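PDB 4MF4: HpcH/HpaI aldolase/citrate lyase family protein from Burkholderia cenocepacia, which belongs to the HpcH/HpaI aldolase/citrate lyase family and folds as a TIM barrel, a closed ring of eight parallel strands wrapped by helices. Local coordinates for residues A[31-36]-A[250-255]; A[48-53]-A[80-85]; A[35-40]-A[66-71]; A[43-48]-A[75-80]; A[227-232]-A[246-251]. One frame throughout, in Å; residues are numbered along the deposited sequence. Where two conformers were deposited one is given.

Contact 1 (A[31-36]-A[250-255])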
# COMPACT_ATOMS: atom_id res chain seq x y z
N TRP A 31 20.56 -7.86 -10.21
CA TRP A 31 19.17 -8.27 -10.18
C TRP A 31 18.50 -7.71 -8.92
O TRP A 31 19.06 -7.84 -7.81
CB TRP A 31 19.07 -9.80 -10.10
CG TRP A 31 17.97 -10.36 -10.88
CD1 TRP A 31 16.83 -10.92 -10.41
CD2 TRP A 31 17.91 -10.44 -12.31
NE1 TRP A 31 16.06 -11.33 -11.48
CE2 TRP A 31 16.70 -11.04 -12.64
CE3 TRP A 31 18.77 -10.03 -13.34
CZ2 TRP A 31 16.33 -11.28 -13.96
CZ3 TRP A 31 18.39 -10.25 -14.65
CH2 TRP A 31 17.18 -10.87 -14.95
N LEU A 32 17.33 -7.09 -9.11
CA LEU A 32 16.58 -6.57 -7.99
C LEU A 32 15.33 -7.43 -7.77
O LEU A 32 14.35 -7.29 -8.49
CB LEU A 32 16.18 -5.11 -8.20
CG LEU A 32 17.27 -4.11 -8.55
CD1 LEU A 32 16.64 -2.74 -8.73
CD2 LEU A 32 18.37 -4.08 -7.51
N SER A 33 15.41 -8.29 -6.75
CA SER A 33 14.34 -9.21 -6.31
C SER A 33 13.57 -8.77 -5.05
O SER A 33 12.46 -9.25 -4.81
CB SER A 33 14.96 -10.58 -5.96
OG SER A 33 15.70 -11.09 -7.06
N LEU A 34 14.14 -7.87 -4.25
CA LEU A 34 13.55 -7.56 -2.94
C LEU A 34 12.27 -6.73 -3.03
O LEU A 34 11.47 -6.72 -2.07
CB LEU A 34 14.57 -6.85 -2.02
CG LEU A 34 15.78 -7.62 -1.47
CD1 LEU A 34 16.78 -6.61 -0.89
CD2 LEU A 34 15.29 -8.63 -0.44
N GLY A 35 12.03 -6.07 -4.15
CA GLY A 35 10.79 -5.30 -4.31
C GLY A 35 10.69 -4.03 -3.48
O GLY A 35 9.59 -3.57 -3.15
N SER A 36 11.85 -3.45 -3.17
CA SER A 36 11.98 -2.39 -2.18
C SER A 36 12.43 -1.10 -2.85
O SER A 36 13.45 -1.10 -3.52
CB SER A 36 13.08 -2.82 -1.15
OG SER A 36 13.47 -1.72 -0.31
N SER A 250 24.92 -11.52 -9.83
CA SER A 250 23.93 -12.04 -8.89
C SER A 250 22.80 -11.04 -8.57
O SER A 250 22.43 -10.24 -9.42
CB SER A 250 24.63 -12.58 -7.63
OG SER A 250 23.79 -13.37 -6.81
N ALA A 251 22.26 -11.08 -7.36
CA ALA A 251 20.98 -10.41 -6.99
C ALA A 251 21.13 -9.78 -5.62
O ALA A 251 21.96 -10.25 -4.77
CB ALA A 251 19.85 -11.44 -6.97
N ASP A 252 20.36 -8.72 -5.42
CA ASP A 252 20.33 -7.98 -4.16
C ASP A 252 20.14 -8.90 -2.95
O ASP A 252 20.94 -8.83 -2.01
CB ASP A 252 19.24 -6.88 -4.18
CG ASP A 252 17.84 -7.39 -4.52
OD1 ASP A 252 17.61 -8.60 -4.78
OD2 ASP A 252 16.91 -6.56 -4.49
N VAL A 253 19.15 -9.78 -2.99
CA VAL A 253 18.84 -10.58 -1.82
C VAL A 253 19.97 -11.58 -1.52
O VAL A 253 20.23 -11.90 -0.37
CB VAL A 253 17.49 -11.33 -1.95
CG1 VAL A 253 17.49 -12.34 -3.08
CG2 VAL A 253 17.13 -12.02 -0.67
N SER A 254 20.61 -12.10 -2.58
CA SER A 254 21.72 -13.03 -2.42
C SER A 254 22.93 -12.35 -1.75
O SER A 254 23.57 -12.90 -0.83
CB SER A 254 22.10 -13.60 -3.79
OG SER A 254 20.95 -14.22 -4.39
N TRP A 255 23.26 -11.16 -2.20
CA TRP A 255 24.38 -10.41 -1.57
C TRP A 255 24.08 -10.04 -0.13
O TRP A 255 24.98 -10.13 0.72
CB TRP A 255 24.73 -9.15 -2.36
CG TRP A 255 25.40 -9.53 -3.69
CD1 TRP A 255 24.94 -9.28 -4.95
CD2 TRP A 255 26.66 -10.18 -3.85
NE1 TRP A 255 25.81 -9.77 -5.88
CE2 TRP A 255 26.87 -10.34 -5.23
CE3 TRP A 255 27.60 -10.70 -2.95
CZ2 TRP A 255 27.98 -10.95 -5.74
CZ3 TRP A 255 28.74 -11.29 -3.46
CH2 TRP A 255 28.90 -11.44 -4.85
O HOH W 1 14.88 -4.54 -4.13

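Contact 2 (A[48-53]-A[80-85]). With EDO (1,2-ethanediol), chain G.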
# COMPACT_ATOMS: atom_id res chain seq x y z
N TYR A 48 26.73 0.19 -10.70
CA TYR A 48 26.44 -0.79 -11.78
C TYR A 48 25.99 -0.04 -13.05
O TYR A 48 25.39 1.05 -12.98
CB TYR A 48 25.36 -1.78 -11.34
CG TYR A 48 25.93 -2.83 -10.42
CD1 TYR A 48 26.14 -2.57 -9.09
CD2 TYR A 48 26.24 -4.09 -10.90
CE1 TYR A 48 26.74 -3.54 -8.26
CE2 TYR A 48 26.80 -5.06 -10.09
CZ TYR A 48 27.05 -4.78 -8.78
OH TYR A 48 27.55 -5.76 -7.98
N ASP A 49 26.27 -0.64 -14.20
CA ASP A 49 25.77 -0.08 -15.49
C ASP A 49 24.25 -0.24 -15.64
O ASP A 49 23.58 0.62 -16.24
CB ASP A 49 26.52 -0.72 -16.63
CG ASP A 49 28.02 -0.56 -16.48
OD1 ASP A 49 28.44 0.62 -16.35
OD2 ASP A 49 28.78 -1.58 -16.39
N TRP A 50 23.70 -1.34 -15.12
CA TRP A 50 22.24 -1.55 -15.20
C TRP A 50 21.71 -2.24 -13.97
O TRP A 50 22.47 -2.90 -13.27
CB TRP A 50 21.85 -2.31 -16.49
CG TRP A 50 22.54 -3.61 -16.67
CD1 TRP A 50 23.84 -3.82 -17.06
CD2 TRP A 50 21.97 -4.90 -16.44
NE1 TRP A 50 24.11 -5.17 -17.09
CE2 TRP A 50 22.98 -5.85 -16.70
CE3 TRP A 50 20.72 -5.34 -16.02
CZ2 TRP A 50 22.77 -7.22 -16.58
CZ3 TRP A 50 20.51 -6.71 -15.93
CH2 TRP A 50 21.55 -7.63 -16.19
N LEU A 51 20.42 -2.07 -13.69
CA LEU A 51 19.75 -2.74 -12.59
C LEU A 51 18.45 -3.34 -13.10
O LEU A 51 17.72 -2.69 -13.83
CB LEU A 51 19.41 -1.75 -11.47
CG LEU A 51 20.56 -1.00 -10.80
CD1 LEU A 51 20.05 0.09 -9.85
CD2 LEU A 51 21.40 -1.95 -9.99
N CYS A 52 18.17 -4.59 -12.76
CA CYS A 52 16.98 -5.29 -13.33
C CYS A 52 15.84 -5.42 -12.31
O CYS A 52 16.03 -6.05 -11.27
CB CYS A 52 17.33 -6.67 -13.87
SG CYS A 52 15.94 -7.40 -14.76
N ILE A 53 14.71 -4.82 -12.61
CA ILE A 53 13.50 -4.99 -11.80
C ILE A 53 12.78 -6.21 -12.36
O ILE A 53 12.25 -6.17 -13.45
CB ILE A 53 12.60 -3.75 -11.85
CG1 ILE A 53 13.35 -2.53 -11.30
CG2 ILE A 53 11.30 -3.94 -11.06
CD1 ILE A 53 12.76 -1.24 -11.82
N GLU A 80 21.20 2.18 -15.67
CA GLU A 80 20.08 2.10 -16.57
C GLU A 80 19.17 0.98 -16.05
O GLU A 80 19.61 -0.13 -15.90
CB GLU A 80 20.58 1.77 -17.98
CG GLU A 80 21.25 2.94 -18.69
CD GLU A 80 20.27 3.79 -19.51
OE1 GLU A 80 19.07 3.42 -19.57
OE2 GLU A 80 20.71 4.78 -20.15
N PRO A 81 17.91 1.28 -15.76
CA PRO A 81 16.98 0.20 -15.41
C PRO A 81 16.61 -0.72 -16.59
O PRO A 81 16.47 -0.29 -17.78
CB PRO A 81 15.71 0.94 -14.92
CG PRO A 81 15.90 2.36 -15.27
CD PRO A 81 17.23 2.57 -15.92
N VAL A 82 16.47 -1.99 -16.26
CA VAL A 82 15.97 -3.01 -17.17
C VAL A 82 14.77 -3.64 -16.45
O VAL A 82 14.82 -3.85 -15.20
CB VAL A 82 17.07 -4.07 -17.39
CG1 VAL A 82 16.55 -5.24 -18.21
CG2 VAL A 82 18.30 -3.44 -18.07
N VAL A 83 13.69 -3.91 -17.18
CA VAL A 83 12.54 -4.63 -16.60
C VAL A 83 12.40 -6.00 -17.23
O VAL A 83 12.32 -6.11 -18.47
CB VAL A 83 11.21 -3.82 -16.72
CG1 VAL A 83 10.01 -4.65 -16.31
CG2 VAL A 83 11.27 -2.57 -15.86
N ARG A 84 12.41 -7.07 -16.43
CA ARG A 84 12.02 -8.39 -16.99
C ARG A 84 10.52 -8.62 -16.81
O ARG A 84 10.07 -8.78 -15.66
CB ARG A 84 12.77 -9.56 -16.39
CG ARG A 84 12.21 -10.90 -16.90
CD ARG A 84 13.17 -12.05 -16.73
NE ARG A 84 13.24 -12.48 -15.34
CZ ARG A 84 13.92 -13.54 -14.90
NH1 ARG A 84 14.67 -14.30 -15.71
NH2 ARG A 84 13.88 -13.82 -13.61
N VAL A 85 9.76 -8.65 -17.93
CA VAL A 85 8.32 -8.81 -17.85
C VAL A 85 7.98 -10.27 -17.53
O VAL A 85 8.83 -11.16 -17.70
CB VAL A 85 7.56 -8.32 -19.11
CG1 VAL A 85 7.82 -6.84 -19.33
CG2 VAL A 85 7.90 -9.14 -20.35
C1 EDO G . 17.74 -14.71 -13.67
O1 EDO G . 18.12 -15.70 -14.65
C2 EDO G . 17.13 -15.32 -12.41
O2 EDO G . 15.78 -15.72 -12.68

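Contact 3 (A[35-40]-A[66-71])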
# COMPACT_ATOMS: atom_id res chain seq x y z
N GLY A 35 12.03 -6.07 -4.15
CA GLY A 35 10.79 -5.30 -4.31
C GLY A 35 10.69 -4.03 -3.48
O GLY A 35 9.59 -3.57 -3.15
N SER A 36 11.85 -3.45 -3.17
CA SER A 36 11.98 -2.39 -2.18
C SER A 36 12.43 -1.10 -2.85
O SER A 36 13.45 -1.10 -3.52
CB SER A 36 13.08 -2.82 -1.15
OG SER A 36 13.47 -1.72 -0.31
N ASP A 37 11.69 -0.02 -2.66
CA ASP A 37 12.09 1.31 -3.22
C ASP A 37 13.40 1.81 -2.61
O ASP A 37 14.28 2.30 -3.29
CB ASP A 37 11.00 2.38 -3.01
CG ASP A 37 9.71 2.09 -3.73
OD1 ASP A 37 9.68 1.24 -4.66
OD2 ASP A 37 8.72 2.74 -3.36
N SER A 38 13.53 1.67 -1.30
CA SER A 38 14.73 2.11 -0.61
C SER A 38 15.94 1.30 -1.08
O SER A 38 17.00 1.87 -1.30
CB SER A 38 14.54 2.03 0.91
OG SER A 38 13.94 0.80 1.28
N ALA A 39 15.77 -0.00 -1.29
CA ALA A 39 16.86 -0.86 -1.74
C ALA A 39 17.28 -0.47 -3.14
O ALA A 39 18.48 -0.43 -3.43
CB ALA A 39 16.51 -2.34 -1.72
N ALA A 40 16.31 -0.16 -3.99
CA ALA A 40 16.59 0.23 -5.39
C ALA A 40 17.33 1.56 -5.43
O ALA A 40 18.29 1.75 -6.23
CB ALA A 40 15.30 0.34 -6.19
N ALA A 66 6.90 1.13 -11.34
CA ALA A 66 6.96 2.59 -11.39
C ALA A 66 7.67 3.20 -10.15
O ALA A 66 8.44 4.12 -10.29
CB ALA A 66 5.53 3.17 -11.52
N SER A 67 7.38 2.68 -8.96
CA SER A 67 7.98 3.18 -7.73
C SER A 67 9.51 2.89 -7.64
O SER A 67 10.28 3.72 -7.11
CB SER A 67 7.21 2.61 -6.54
OG SER A 67 5.85 3.07 -6.56
N GLN A 68 9.94 1.74 -8.15
CA GLN A 68 11.37 1.40 -8.24
C GLN A 68 12.09 2.20 -9.35
O GLN A 68 13.24 2.65 -9.18
CB GLN A 68 11.62 -0.07 -8.38
CG GLN A 68 11.44 -0.73 -7.05
CD GLN A 68 11.31 -2.23 -7.18
OE1 GLN A 68 12.32 -2.93 -7.37
NE2 GLN A 68 10.08 -2.72 -7.05
N LEU A 69 11.43 2.40 -10.47
CA LEU A 69 12.01 3.32 -11.47
C LEU A 69 12.26 4.73 -10.92
O LEU A 69 13.28 5.34 -11.18
CB LEU A 69 11.16 3.35 -12.75
CG LEU A 69 11.16 2.02 -13.52
CD1 LEU A 69 10.16 2.16 -14.68
CD2 LEU A 69 12.53 1.59 -14.01
N ARG A 70 11.29 5.26 -10.20
CA ARG A 70 11.36 6.58 -9.64
C ARG A 70 12.45 6.57 -8.65
O ARG A 70 13.24 7.52 -8.57
CB ARG A 70 10.01 6.97 -8.96
CG ARG A 70 8.96 7.51 -9.89
CD ARG A 70 7.61 7.53 -9.21
NE ARG A 70 6.72 8.12 -10.14
CZ ARG A 70 5.49 7.71 -10.39
NH1 ARG A 70 4.95 6.68 -9.71
NH2 ARG A 70 4.82 8.36 -11.33
N ALA A 71 12.55 5.49 -7.87
CA ALA A 71 13.52 5.44 -6.79
C ALA A 71 14.97 5.43 -7.35
O ALA A 71 15.85 6.10 -6.84
CB ALA A 71 13.30 4.23 -5.91
O HOH W 2 12.71 -5.65 -6.97
O HOH W 3 8.24 -1.33 -4.75
O HOH W 4 14.06 -3.00 -5.34

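Contact 4 (A[43-48]-A[75-80])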
# COMPACT_ATOMS: atom_id res chain seq x y z
N LEU A 43 20.88 0.94 -4.10
CA LEU A 43 21.69 0.27 -5.12
C LEU A 43 22.01 1.11 -6.37
O LEU A 43 23.00 0.87 -7.05
CB LEU A 43 21.09 -1.12 -5.45
CG LEU A 43 21.18 -2.09 -4.29
CD1 LEU A 43 20.38 -3.36 -4.56
CD2 LEU A 43 22.64 -2.45 -3.99
N ALA A 44 21.17 2.09 -6.65
CA ALA A 44 21.47 3.10 -7.66
C ALA A 44 22.76 3.89 -7.38
O ALA A 44 23.29 4.53 -8.32
CB ALA A 44 20.29 4.03 -7.86
N HIS A 45 23.32 3.74 -6.17
CA HIS A 45 24.59 4.35 -5.77
C HIS A 45 25.74 3.33 -5.79
O HIS A 45 26.85 3.62 -5.37
CB HIS A 45 24.49 4.94 -4.35
CG HIS A 45 23.60 6.13 -4.24
ND1 HIS A 45 24.08 7.43 -4.23
CD2 HIS A 45 22.26 6.23 -4.17
CE1 HIS A 45 23.07 8.27 -4.11
NE2 HIS A 45 21.96 7.57 -4.09
N ALA A 46 25.50 2.13 -6.29
CA ALA A 46 26.47 1.05 -6.18
C ALA A 46 27.43 0.96 -7.38
O ALA A 46 28.34 0.14 -7.36
CB ALA A 46 25.75 -0.27 -5.97
N GLY A 47 27.22 1.79 -8.40
CA GLY A 47 28.11 1.86 -9.56
C GLY A 47 27.82 0.93 -10.74
O GLY A 47 28.60 0.88 -11.70
N TYR A 48 26.73 0.19 -10.70
CA TYR A 48 26.44 -0.79 -11.78
C TYR A 48 25.99 -0.04 -13.05
O TYR A 48 25.39 1.05 -12.98
CB TYR A 48 25.36 -1.78 -11.34
CG TYR A 48 25.93 -2.83 -10.42
CD1 TYR A 48 26.14 -2.57 -9.09
CD2 TYR A 48 26.24 -4.09 -10.90
CE1 TYR A 48 26.74 -3.54 -8.26
CE2 TYR A 48 26.80 -5.06 -10.09
CZ TYR A 48 27.05 -4.78 -8.78
OH TYR A 48 27.55 -5.76 -7.98
N ALA A 75 18.19 8.94 -7.62
CA ALA A 75 19.59 8.99 -7.24
C ALA A 75 20.40 9.86 -8.19
O ALA A 75 21.51 10.19 -7.85
CB ALA A 75 20.23 7.60 -7.17
N HIS A 76 19.88 10.14 -9.38
CA HIS A 76 20.56 11.00 -10.38
C HIS A 76 21.95 10.46 -10.76
O HIS A 76 22.90 11.23 -10.98
CB HIS A 76 20.70 12.46 -9.87
CG HIS A 76 19.43 13.26 -9.89
ND1 HIS A 76 18.34 12.95 -9.10
CD2 HIS A 76 19.10 14.39 -10.55
CE1 HIS A 76 17.39 13.84 -9.29
NE2 HIS A 76 17.82 14.72 -10.17
N LEU A 77 22.07 9.15 -10.87
CA LEU A 77 23.35 8.54 -11.16
C LEU A 77 23.20 7.71 -12.44
O LEU A 77 22.12 7.65 -12.99
CB LEU A 77 23.84 7.74 -9.94
CG LEU A 77 24.43 8.64 -8.81
CD1 LEU A 77 24.64 7.85 -7.51
CD2 LEU A 77 25.74 9.30 -9.21
N PRO A 78 24.27 7.09 -12.91
CA PRO A 78 24.18 6.53 -14.29
C PRO A 78 23.49 5.16 -14.54
O PRO A 78 23.31 4.80 -15.68
CB PRO A 78 25.66 6.43 -14.74
CG PRO A 78 26.46 7.07 -13.70
CD PRO A 78 25.66 7.15 -12.44
N SER A 79 23.14 4.38 -13.52
CA SER A 79 22.52 3.04 -13.78
C SER A 79 21.27 3.06 -14.69
O SER A 79 20.38 3.85 -14.51
CB SER A 79 22.13 2.38 -12.46
OG SER A 79 23.25 2.24 -11.57
N GLU A 80 21.20 2.18 -15.67
CA GLU A 80 20.08 2.10 -16.57
C GLU A 80 19.17 0.98 -16.05
O GLU A 80 19.61 -0.13 -15.90
CB GLU A 80 20.58 1.77 -17.98
CG GLU A 80 21.25 2.94 -18.69
CD GLU A 80 20.27 3.79 -19.51
OE1 GLU A 80 19.07 3.42 -19.57
OE2 GLU A 80 20.71 4.78 -20.15
O HOH W 5 24.36 0.96 -9.40
O HOH W 6 22.23 5.06 -10.87

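Contact 5 (A[227-232]-A[246-251])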
# COMPACT_ATOMS: atom_id res chain seq x y z
N GLY A 227 24.32 -11.70 -22.94
CA GLY A 227 24.27 -11.48 -21.49
C GLY A 227 24.07 -12.79 -20.76
O GLY A 227 23.72 -13.80 -21.37
N ILE A 228 24.22 -12.76 -19.44
CA ILE A 228 24.20 -13.95 -18.62
C ILE A 228 24.00 -13.55 -17.16
O ILE A 228 24.41 -12.45 -16.72
CB ILE A 228 25.53 -14.75 -18.81
CG1 ILE A 228 25.44 -16.14 -18.17
CG2 ILE A 228 26.70 -13.94 -18.32
CD1 ILE A 228 26.48 -17.12 -18.64
N PHE A 229 23.33 -14.44 -16.43
CA PHE A 229 23.16 -14.29 -14.99
C PHE A 229 24.28 -15.09 -14.36
O PHE A 229 24.32 -16.32 -14.53
CB PHE A 229 21.79 -14.84 -14.52
CG PHE A 229 21.52 -14.60 -13.06
CD1 PHE A 229 21.95 -15.51 -12.10
CD2 PHE A 229 20.95 -13.43 -12.63
CE1 PHE A 229 21.75 -15.28 -10.74
CE2 PHE A 229 20.75 -13.18 -11.27
CZ PHE A 229 21.15 -14.12 -10.34
N ALA A 230 25.16 -14.42 -13.61
CA ALA A 230 26.22 -15.09 -12.85
C ALA A 230 25.78 -15.21 -11.38
O ALA A 230 25.28 -14.22 -10.78
CB ALA A 230 27.53 -14.32 -12.96
N GLY A 231 25.96 -16.41 -10.83
CA GLY A 231 25.60 -16.70 -9.42
C GLY A 231 26.64 -16.24 -8.41
O GLY A 231 26.35 -16.15 -7.26
N ASP A 232 27.85 -15.93 -8.86
CA ASP A 232 28.95 -15.51 -7.99
C ASP A 232 30.00 -14.73 -8.81
O ASP A 232 29.91 -14.68 -10.04
CB ASP A 232 29.59 -16.73 -7.34
CG ASP A 232 29.96 -17.81 -8.36
OD1 ASP A 232 30.99 -17.69 -9.06
OD2 ASP A 232 29.20 -18.76 -8.45
N LEU A 246 26.77 -8.39 -21.26
CA LEU A 246 25.78 -7.96 -20.25
C LEU A 246 25.73 -8.96 -19.12
O LEU A 246 24.96 -9.97 -19.15
CB LEU A 246 24.42 -7.79 -20.90
CG LEU A 246 23.37 -7.10 -20.03
CD1 LEU A 246 23.43 -5.59 -20.22
CD2 LEU A 246 21.99 -7.59 -20.34
N ILE A 247 26.55 -8.71 -18.10
CA ILE A 247 26.79 -9.69 -17.07
C ILE A 247 26.12 -9.26 -15.77
O ILE A 247 26.40 -8.16 -15.28
CB ILE A 247 28.29 -9.87 -16.83
CG1 ILE A 247 28.96 -10.40 -18.09
CG2 ILE A 247 28.52 -10.83 -15.67
CD1 ILE A 247 30.47 -10.51 -18.02
N THR A 248 25.23 -10.11 -15.25
CA THR A 248 24.53 -9.88 -14.00
C THR A 248 25.38 -10.46 -12.89
O THR A 248 25.64 -11.64 -12.89
CB THR A 248 23.16 -10.61 -13.92
OG1 THR A 248 22.41 -10.49 -15.13
CG2 THR A 248 22.33 -10.07 -12.81
N VAL A 249 25.79 -9.62 -11.92
CA VAL A 249 26.58 -10.04 -10.76
C VAL A 249 25.63 -10.41 -9.62
O VAL A 249 25.51 -9.70 -8.61
CB VAL A 249 27.61 -8.95 -10.33
CG1 VAL A 249 28.59 -9.50 -9.32
CG2 VAL A 249 28.41 -8.39 -11.49
N SER A 250 24.92 -11.52 -9.83
CA SER A 250 23.93 -12.04 -8.89
C SER A 250 22.80 -11.04 -8.57
O SER A 250 22.43 -10.24 -9.42
CB SER A 250 24.63 -12.58 -7.63
OG SER A 250 23.79 -13.37 -6.81
N ALA A 251 22.26 -11.08 -7.36
CA ALA A 251 20.98 -10.41 -6.99
C ALA A 251 21.13 -9.78 -5.62
O ALA A 251 21.96 -10.25 -4.77
CB ALA A 251 19.85 -11.44 -6.97

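Contact 1 (A[31-36]-A[250-255])
W31 and A251 form a parallel bridge where strands 27-32 and 246-251 end: W31 N bonds to S250 O at 3.1 Å, and D252 N to W31 O at 2.9 Å. Beyond the bridge the segments part, one into a loop, the other into helix 252-268, with the D252 carboxylate between. With CG between the backbone N and the carbonyl carbon (chi1 54°), that carboxylate is turned to two loop donors: OD1 accepts from S33 N at 3.0 Å and OD2 from L34 N at 3.1 Å, both on the syn side. The S33 donor lies 35° out of the carboxylate plane, the L34 donor 16°. The bridge closes the TIM barrel, joining its first and last strands at their C-terminal ends. A water also donates to OD2 of D252, its O 2.9 Å away. L34 slides past in the opposite direction, CG 3.4 Å from D252 OD2, and its CD2 goes on to V253 CB at 3.8 Å. At the bridge itself W31 CB touches A251 CB at 3.6 Å, while the indole leads away to D54, which accepts from NE1, and meets F229 edge-to-face. M139 of a third subunit packs on S33 and V253.

Contact 2 (A[48-53]-A[80-85])
V82 is gripped from both ends of its backbone by strand 50-54: its N donates to L51 O at 2.8 Å, and its O accepts from I53 N, also at 2.8 Å. Bonds from E80 N to D49 O, L51 N to E80 O and R84 N to I53 O continue the parallel pairing along both strands. V83, in register with I53, turns its backbone hydrogen bonding to T103 of strand 103-106. Farther out, the R84 chain leaves the backbone extended and bends at chi3 (75°), and its NH2 donates to O2 of a bound 1,2-ethanediol at 2.8 Å, at the edge and in the plane of the guanidinium. D54, by a salt bridge to NE, and Q164, bonded to NH1, hold the same group. Among the apolar groups, V82 divides its methyls: CG2 rests on W50 CE3 at 3.7 Å, CG1 on C52 SG at 4.1 Å. The sulfur, anti to the backbone N of C52 (chi1 -172°), also lies 3.9 Å from R84 N. W50, C52 and V82 face the barrel interior, where L16 packs on W50 and V82; L51, I53 and P81 face outward onto helix 62-73. With that helix, the two strands make a beta-alpha-beta unit, the repeating element of the TIM barrel.

Contact 3 (A[35-40]-A[66-71])
The amide of Q68 has the backbone of G35 on one side of its plane, with G35 CA 3.8 Å from Q68 NE2, and the carboxylate of D37 sets both oxygens against S67 CB, OD1 at 3.4 Å and OD2 at 3.5 Å. The first torsion of Q68 (chi1 -77°, CG anti to the carbonyl carbon) points the chain at the G35 loop, and its extended run beyond CG carries the amide there. Its NE2 is held mainly by N60 OD1, while water links the amide to the loop ahead of helix 37-43. One water donates to G35 O and to D37 OD1, the latter at 2.9 Å, and takes a weak bond from Q68 NE2. A second lies 2.7 Å from both S36 O and Q68 OE1. Nearer the helix bodies small methyls do the packing: A71 CB presses on D37 O at 3.4 Å, and A40 CB meets Q68 CG at 4.1 Å. S36 is the N-cap of helix 37-43, its OG accepting from A39 N. The two helices lie side by side on the outside of the barrel, Q68 and L69 resting on I53 of strand 50-54, while R70 of a fourth subunit packs on D37 and A71.

Contact 4 (A[43-48]-A[75-80])
L77 starts at A44, its CB 3.6 Å from A44 O. From there CG, anti to the carbonyl carbon (chi1 -77°), carries the branch across H45 at about a right angle, and CD1 ends over one face of the imidazole, 3.4 Å from H45 ND1. The same ring meets residues 75-80 a second time, its NE2 lying 3.5 Å from A75 CB, a methyl that also meets A44 CB at 3.6 Å. A75 and L77 thus support the ring from one and the same side, the methyl near NE2 and CD1 near ND1. The polar half of the contact centres on S79. Its OG donates to Y48 O at 2.8 Å and accepts from a water at the same distance. That water donates also to L43 O and accepts from Y48 N, so it links L43 and Y48, at the two ends of residues 43-48, to the serine. Another water accepts from S79 N and donates to A44 O at 2.8 Å. L43 to A46 is a type I turn, closed by A46 N to L43 O. T260 of a second subunit accepts from the Y48 hydroxyl. Both segments are helix-to-strand loops of the TIM barrel, leading from helices 37-43 and 62-73 into the N-terminal ends of neighbouring strands 50-54 and 80-84.

Contact 5 (A[227-232]-A[246-251])
The last beta-alpha-beta unit of the barrel, strand 225-230, helix 233-242 and strand 246-251, sets I228 beside I247 and F229 beside T248 in parallel register. I228 O accepts two bonds from T248. The backbone N comes nearly straight onto the carbonyl at 2.9 Å; OG1, at 3.2 Å, lies 43° above the carbonyl plane. On the far side of the F229-T248 pair, A230 N donates to T248 O at 2.9 Å, and the A230 methyl lies close to the same oxygen, CB to O 3.3 Å. Then the pairing frays: V249 is the centre of an inverse gamma turn, and the bond from S250 N to A230 O is weak (N-H...O angle 124°). The two sides of the sheet serve different parts of the TIM barrel. Outside, I228 CG2 touches I247 CG1 at 4.2 Å, and I228 and A230 pack on Y239 of helix 233-242, whose N-cap is D232. Inside, F229, with CG anti to the backbone N (chi1 -175°), turns its ring toward the neighbouring strand. There CD2 meets T248 CG2 at 3.6 Å and CZ meets S250 CA at 3.8 Å. F187 touches both F229 and T248, W50, from the next strand but one, reaches T248, and a bound 1,2-ethanediol lies about 4 Å from the F229 side chain. M139 of a third subunit packs on this ring.

How the contacts relate
From the N terminus, contact 1 opens first, at the end of strand 27-32, and closes more than 200 residues later, joining the first barrel strand to the last; the other four lie within its span or share its ends. Contact 3 starts on the same residues, G35 and S36. Contacts 3, 4 and 2 then open in turn and close in the same order, so each crosses the others: helix to helix, loop to loop, strand to strand. Contacts 2 and 4 share Y48 and E80. Contact 5 follows in series after contacts 2, 3 and 4, a short return between the last two strands, and shares S250 and A251 with contact 1. W31 touches R84 of contact 2 and T248 of contact 5.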